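Side-chain contacts in sucrose 6(F)-phosphate phosphorylase (Thermoanaerobacterium thermosaccharolyticum DSM 571, PDB 6S9V), which is a phosphorylase built on the alpha-amylase catalytic fold, an eight-stranded beta/alpha barrel followed by an antiparallel beta-sheet domain: residues H418-G421 with L422-E426; I425-S428 with V429-N432. All coordinates share one frame; numbering follows the deposited sequence.

Contact 1 (H418-G421 with L422-E426); sequences HNYG and LKEIE. With SO4 (sulfate ion), chain H.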
loop_
_atom_site.group_PDB
_atom_site.type_symbol
_atom_site.label_atom_id
_atom_site.label_comp_id
_atom_site.label_asym_id
_atom_site.label_seq_id
_atom_site.Cartn_x
_atom_site.Cartn_y
_atom_site.Cartn_z
ATOM N N HIS A 418 3.237 -7.739 13.211
ATOM C CA HIS A 418 2.863 -8.688 14.254
ATOM C C HIS A 418 1.644 -9.507 13.844
ATOM O O HIS A 418 0.713 -8.992 13.225
ATOM C CB HIS A 418 2.565 -7.918 15.548
ATOM C CG HIS A 418 2.138 -8.784 16.692
ATOM N ND1 HIS A 418 2.991 -9.678 17.309
ATOM C CD2 HIS A 418 0.952 -8.892 17.336
ATOM C CE1 HIS A 418 2.345 -10.298 18.281
ATOM N NE2 HIS A 418 1.109 -9.831 18.326
ATOM N N ASN A 419 1.657 -10.792 14.187
ATOM C CA ASN A 419 0.498 -11.662 14.004
ATOM C C ASN A 419 -0.269 -11.764 15.320
ATOM O O ASN A 419 0.290 -12.194 16.332
ATOM C CB ASN A 419 0.926 -13.049 13.524
ATOM C CG ASN A 419 1.346 -13.058 12.056
ATOM O OD1 ASN A 419 0.896 -12.232 11.260
ATOM N ND2 ASN A 419 2.221 -13.990 11.701
ATOM N N TYR A 420 -1.544 -11.370 15.301
ATOM C CA TYR A 420 -2.401 -11.400 16.479
ATOM C C TYR A 420 -3.188 -12.701 16.550
ATOM O O TYR A 420 -3.846 -13.082 15.583
ATOM C CB TYR A 420 -3.400 -10.241 16.464
ATOM C CG TYR A 420 -2.806 -8.877 16.679
ATOM C CD1 TYR A 420 -2.306 -8.140 15.612
ATOM C CD2 TYR A 420 -2.743 -8.318 17.954
ATOM C CE1 TYR A 420 -1.765 -6.888 15.802
ATOM C CE2 TYR A 420 -2.200 -7.061 18.153
ATOM C CZ TYR A 420 -1.708 -6.353 17.075
ATOM O OH TYR A 420 -1.167 -5.103 17.270
ATOM N N GLY A 421 -3.166 -13.344 17.710
ATOM C CA GLY A 421 -4.113 -14.405 17.979
ATOM C C GLY A 421 -5.471 -13.856 18.394
ATOM O O GLY A 421 -5.622 -12.685 18.734
ATOM N N LEU A 422 -6.476 -14.736 18.386
ATOM C CA LEU A 422 -7.825 -14.311 18.749
ATOM C C LEU A 422 -7.873 -13.730 20.159
ATOM O O LEU A 422 -8.524 -12.708 20.396
ATOM C CB LEU A 422 -8.801 -15.480 18.636
ATOM C CG LEU A 422 -9.169 -15.974 17.239
ATOM C CD1 LEU A 422 -10.128 -17.153 17.359
ATOM C CD2 LEU A 422 -9.788 -14.845 16.428
ATOM N N LYS A 423 -7.201 -14.372 21.112
ATOM C CA LYS A 423 -7.243 -13.881 22.486
ATOM C C LYS A 423 -6.592 -12.509 22.590
ATOM O O LYS A 423 -7.065 -11.648 23.341
ATOM C CB LYS A 423 -6.578 -14.878 23.433
ATOM C CG LYS A 423 -7.193 -16.270 23.351
ATOM C CD LYS A 423 -8.581 -16.346 23.971
ATOM C CE LYS A 423 -8.589 -16.225 25.482
ATOM N NZ LYS A 423 -9.998 -16.148 25.956
ATOM N N GLU A 424 -5.512 -12.280 21.833
ATOM C CA GLU A 424 -4.855 -10.979 21.860
ATOM C C GLU A 424 -5.736 -9.906 21.229
ATOM O O GLU A 424 -5.751 -8.755 21.685
ATOM C CB GLU A 424 -3.507 -11.048 21.137
ATOM C CG GLU A 424 -2.707 -9.753 21.219
ATOM C CD GLU A 424 -1.304 -9.859 20.632
ATOM O OE1 GLU A 424 -0.965 -10.898 20.024
ATOM O OE2 GLU A 424 -0.532 -8.897 20.800
ATOM N N ILE A 425 -6.465 -10.257 20.169
ATOM C CA ILE A 425 -7.428 -9.322 19.595
ATOM C C ILE A 425 -8.507 -8.988 20.618
ATOM O O ILE A 425 -8.859 -7.820 20.823
ATOM C CB ILE A 425 -8.039 -9.900 18.310
ATOM C CG1 ILE A 425 -6.967 -10.073 17.237
ATOM C CG2 ILE A 425 -9.150 -8.986 17.814
ATOM C CD1 ILE A 425 -7.437 -10.889 16.042
ATOM N N GLU A 426 -9.045 -10.017 21.276
ATOM C CA GLU A 426 -10.064 -9.802 22.299
ATOM C C GLU A 426 -9.580 -8.813 23.349
ATOM O O GLU A 426 -10.329 -7.916 23.757
ATOM C CB GLU A 426 -10.425 -11.145 22.936
ATOM C CG GLU A 426 -11.446 -11.085 24.068
ATOM C CD GLU A 426 -11.543 -12.401 24.831
ATOM O OE1 GLU A 426 -10.958 -13.408 24.370
ATOM O OE2 GLU A 426 -12.197 -12.429 25.896
HETATM S S SO4 H . 5.029 -12.538 15.530
HETATM O O1 SO4 H . 6.047 -13.008 14.595
HETATM O O2 SO4 H . 5.631 -11.618 16.491
HETATM O O3 SO4 H . 4.464 -13.682 16.240
HETATM O O4 SO4 H . 3.967 -11.855 14.801
#
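Gly421 O accepts a hydrogen bond from Ile425 N at 2.9 Å, closing the first turn of helix 422-428. The preceding residues 418-420 run in extended conformation, and Gly421 occupies the N-cap position. Glu424, in that first turn, reaches back along the incoming loop: its CG lies anti to the backbone N (chi1 -175°) and the chain beyond is extended, which carries the carboxylate to the imidazole of His418. There His418 NE2 donates to Glu424 OE1 over 2.9 Å in a nearly straight bond (171°). Glu424 OE1 lies at the ring edge, practically in the imidazole plane, while the carboxylate plane is turned 69° from the ring; NE2 meets it on the syn side, somewhat out of the carboxylate plane. Loop and helix follow the eighth strand, 388-392, of the alpha-amylase type of barrel, and Leu422 and Ile425 pack on helix 34-44. His418 CD2 lies over the centre of one face of the Tyr420 ring, while Tyr420 CD2 comes within 3.4 Å of Glu424 CD. Tyr420 CB also meets Ile425 CG1 at 3.7 Å. His418 ND1 is hydrogen-bonded to Asp402 OD2 and, weakly, to O2 of a sulfate ion, probably from the crystallisation liquor, whose O4 accepts from Asn419 N at 2.6 Å.

Contact 2 (I425-S428 with V429-N432); sequences IEES and VQKN
The C-terminal end of helix 422-428 runs into a type I beta turn, Ser428 to Lys431, that leads to helix 432-446, with Lys431 as the N-cap residue of that helix. Val429 N donates to Ile425 O at 3.0 Å as an i to i+4 bond. The next two bonds are shorter in span: Gln430 N reaches Glu427 O at 3.2 Å, and Lys431 N reaches Ser428 O at 3.0 Å, the latter closing the turn. As the helical bonding thus tightens into the turn, a side chain serves the remaining carbonyl of the last helical turn: Gln430 NE2 donates to Glu426 O over 3.1 Å at 165°. The bond lies in the amide plane of Gln430, though NE2 approaches from above the carbonyl plane. With CG beside its own backbone N (chi1 -60°) and the chain extended beyond, Gln430 runs back alongside Glu426, its amide almost parallel to that carboxylate. The Val429 methyls rest mainly on carbonyls, CG1 on Ile425 O and CG2 on Glu426 O, both at 3.3 Å; Val429 CG1 meets Ile425 CG2 more loosely, at 4.1 Å. Tyr44 of helix 34-44 packs against both buried residues, Ile425 and Val429. Lys431 folds its CB and CG over Ser428 O, each 3.4 Å away, before its bent chain takes NZ to a weak hydrogen bond with Ala398 O.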
loop_
_atom_site.group_PDB
_atom_site.type_symbol
_atom_site.label_atom_id
_atom_site.label_comp_id
_atom_site.label_asym_id
_atom_site.label_seq_id
_atom_site.Cartn_x
_atom_site.Cartn_y
_atom_site.Cartn_z
ATOM N N ILE A 425 -6.465 -10.257 20.169
ATOM C CA ILE A 425 -7.428 -9.322 19.595
ATOM C C ILE A 425 -8.507 -8.988 20.618
ATOM O O ILE A 425 -8.859 -7.820 20.823
ATOM C CB ILE A 425 -8.039 -9.900 18.310
ATOM C CG1 ILE A 425 -6.967 -10.073 17.237
ATOM C CG2 ILE A 425 -9.150 -8.986 17.814
ATOM C CD1 ILE A 425 -7.437 -10.889 16.042
ATOM N N GLU A 426 -9.045 -10.017 21.276
ATOM C CA GLU A 426 -10.064 -9.802 22.299
ATOM C C GLU A 426 -9.580 -8.813 23.349
ATOM O O GLU A 426 -10.329 -7.916 23.757
ATOM C CB GLU A 426 -10.425 -11.145 22.936
ATOM C CG GLU A 426 -11.446 -11.085 24.068
ATOM C CD GLU A 426 -11.543 -12.401 24.831
ATOM O OE1 GLU A 426 -10.958 -13.408 24.370
ATOM O OE2 GLU A 426 -12.197 -12.429 25.896
ATOM N N GLU A 427 -8.315 -8.937 23.770
ATOM C CA GLU A 427 -7.760 -8.013 24.756
ATOM C C GLU A 427 -7.560 -6.623 24.166
ATOM O O GLU A 427 -7.915 -5.614 24.790
ATOM C CB GLU A 427 -6.428 -8.543 25.292
ATOM C CG GLU A 427 -6.544 -9.684 26.263
ATOM C CD GLU A 427 -6.950 -9.225 27.655
ATOM O OE1 GLU A 427 -6.150 -8.540 28.340
ATOM O OE2 GLU A 427 -8.084 -9.543 28.054
ATOM N N SER A 428 -6.994 -6.548 22.958
ATOM C CA SER A 428 -6.600 -5.261 22.403
ATOM C C SER A 428 -7.801 -4.362 22.135
ATOM O O SER A 428 -7.724 -3.147 22.349
ATOM C CB SER A 428 -5.812 -5.469 21.107
ATOM O OG SER A 428 -4.530 -6.006 21.362
ATOM N N VAL A 429 -8.919 -4.931 21.667
ATOM C CA VAL A 429 -10.055 -4.097 21.291
ATOM C C VAL A 429 -10.678 -3.424 22.503
ATOM O O VAL A 429 -11.440 -2.465 22.353
ATOM C CB VAL A 429 -11.133 -4.897 20.530
ATOM C CG1 VAL A 429 -10.574 -5.433 19.241
ATOM C CG2 VAL A 429 -11.703 -6.019 21.391
ATOM N N GLN A 430 -10.372 -3.903 23.709
ATOM C CA GLN A 430 -10.889 -3.292 24.922
ATOM C C GLN A 430 -10.061 -2.103 25.388
ATOM O O GLN A 430 -10.522 -1.358 26.262
ATOM C CB GLN A 430 -10.971 -4.349 26.027
ATOM C CG GLN A 430 -11.883 -5.508 25.653
ATOM C CD GLN A 430 -12.075 -6.507 26.775
ATOM O OE1 GLN A 430 -12.680 -6.202 27.803
ATOM N NE2 GLN A 430 -11.572 -7.718 26.573
ATOM N N LYS A 431 -8.878 -1.886 24.817
ATOM C CA LYS A 431 -8.068 -0.736 25.198
ATOM C C LYS A 431 -8.807 0.556 24.880
ATOM O O LYS A 431 -9.475 0.669 23.848
ATOM C CB LYS A 431 -6.727 -0.751 24.468
ATOM C CG LYS A 431 -5.827 -1.912 24.841
ATOM C CD LYS A 431 -4.378 -1.592 24.519
ATOM C CE LYS A 431 -4.103 -1.645 23.022
ATOM N NZ LYS A 431 -2.666 -1.362 22.717
ATOM N N ASN A 432 -8.678 1.539 25.775
ATOM C CA ASN A 432 -9.395 2.795 25.588
ATOM C C ASN A 432 -9.069 3.435 24.244
ATOM O O ASN A 432 -9.970 3.929 23.556
ATOM C CB ASN A 432 -9.072 3.769 26.721
ATOM C CG ASN A 432 -9.837 5.072 26.597
ATOM O OD1 ASN A 432 -9.287 6.093 26.185
ATOM N ND2 ASN A 432 -11.117 5.039 26.937
#

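Contacts 1 and 2 are the two ends of one short helix, 422-428, with centres about 9 Å apart and Ile425 and Glu426 in common. Both are partly buried, and their inward apolar residues meet the same neighbour, helix 34-44. Their polar chemistry differs. In contact 1 a histidine and a carboxylate join the loop to the helix start beside a bound sulfate, whereas in contact 2 mainly backbone bonds and one neutral amide carry the chain out of the helix. Ser428 OG, hydrogen-bonded to Glu424 O, also takes part in packing between the two contacts. They touch where Ser428 OG lies 4.1 Å from Tyr420 CE2.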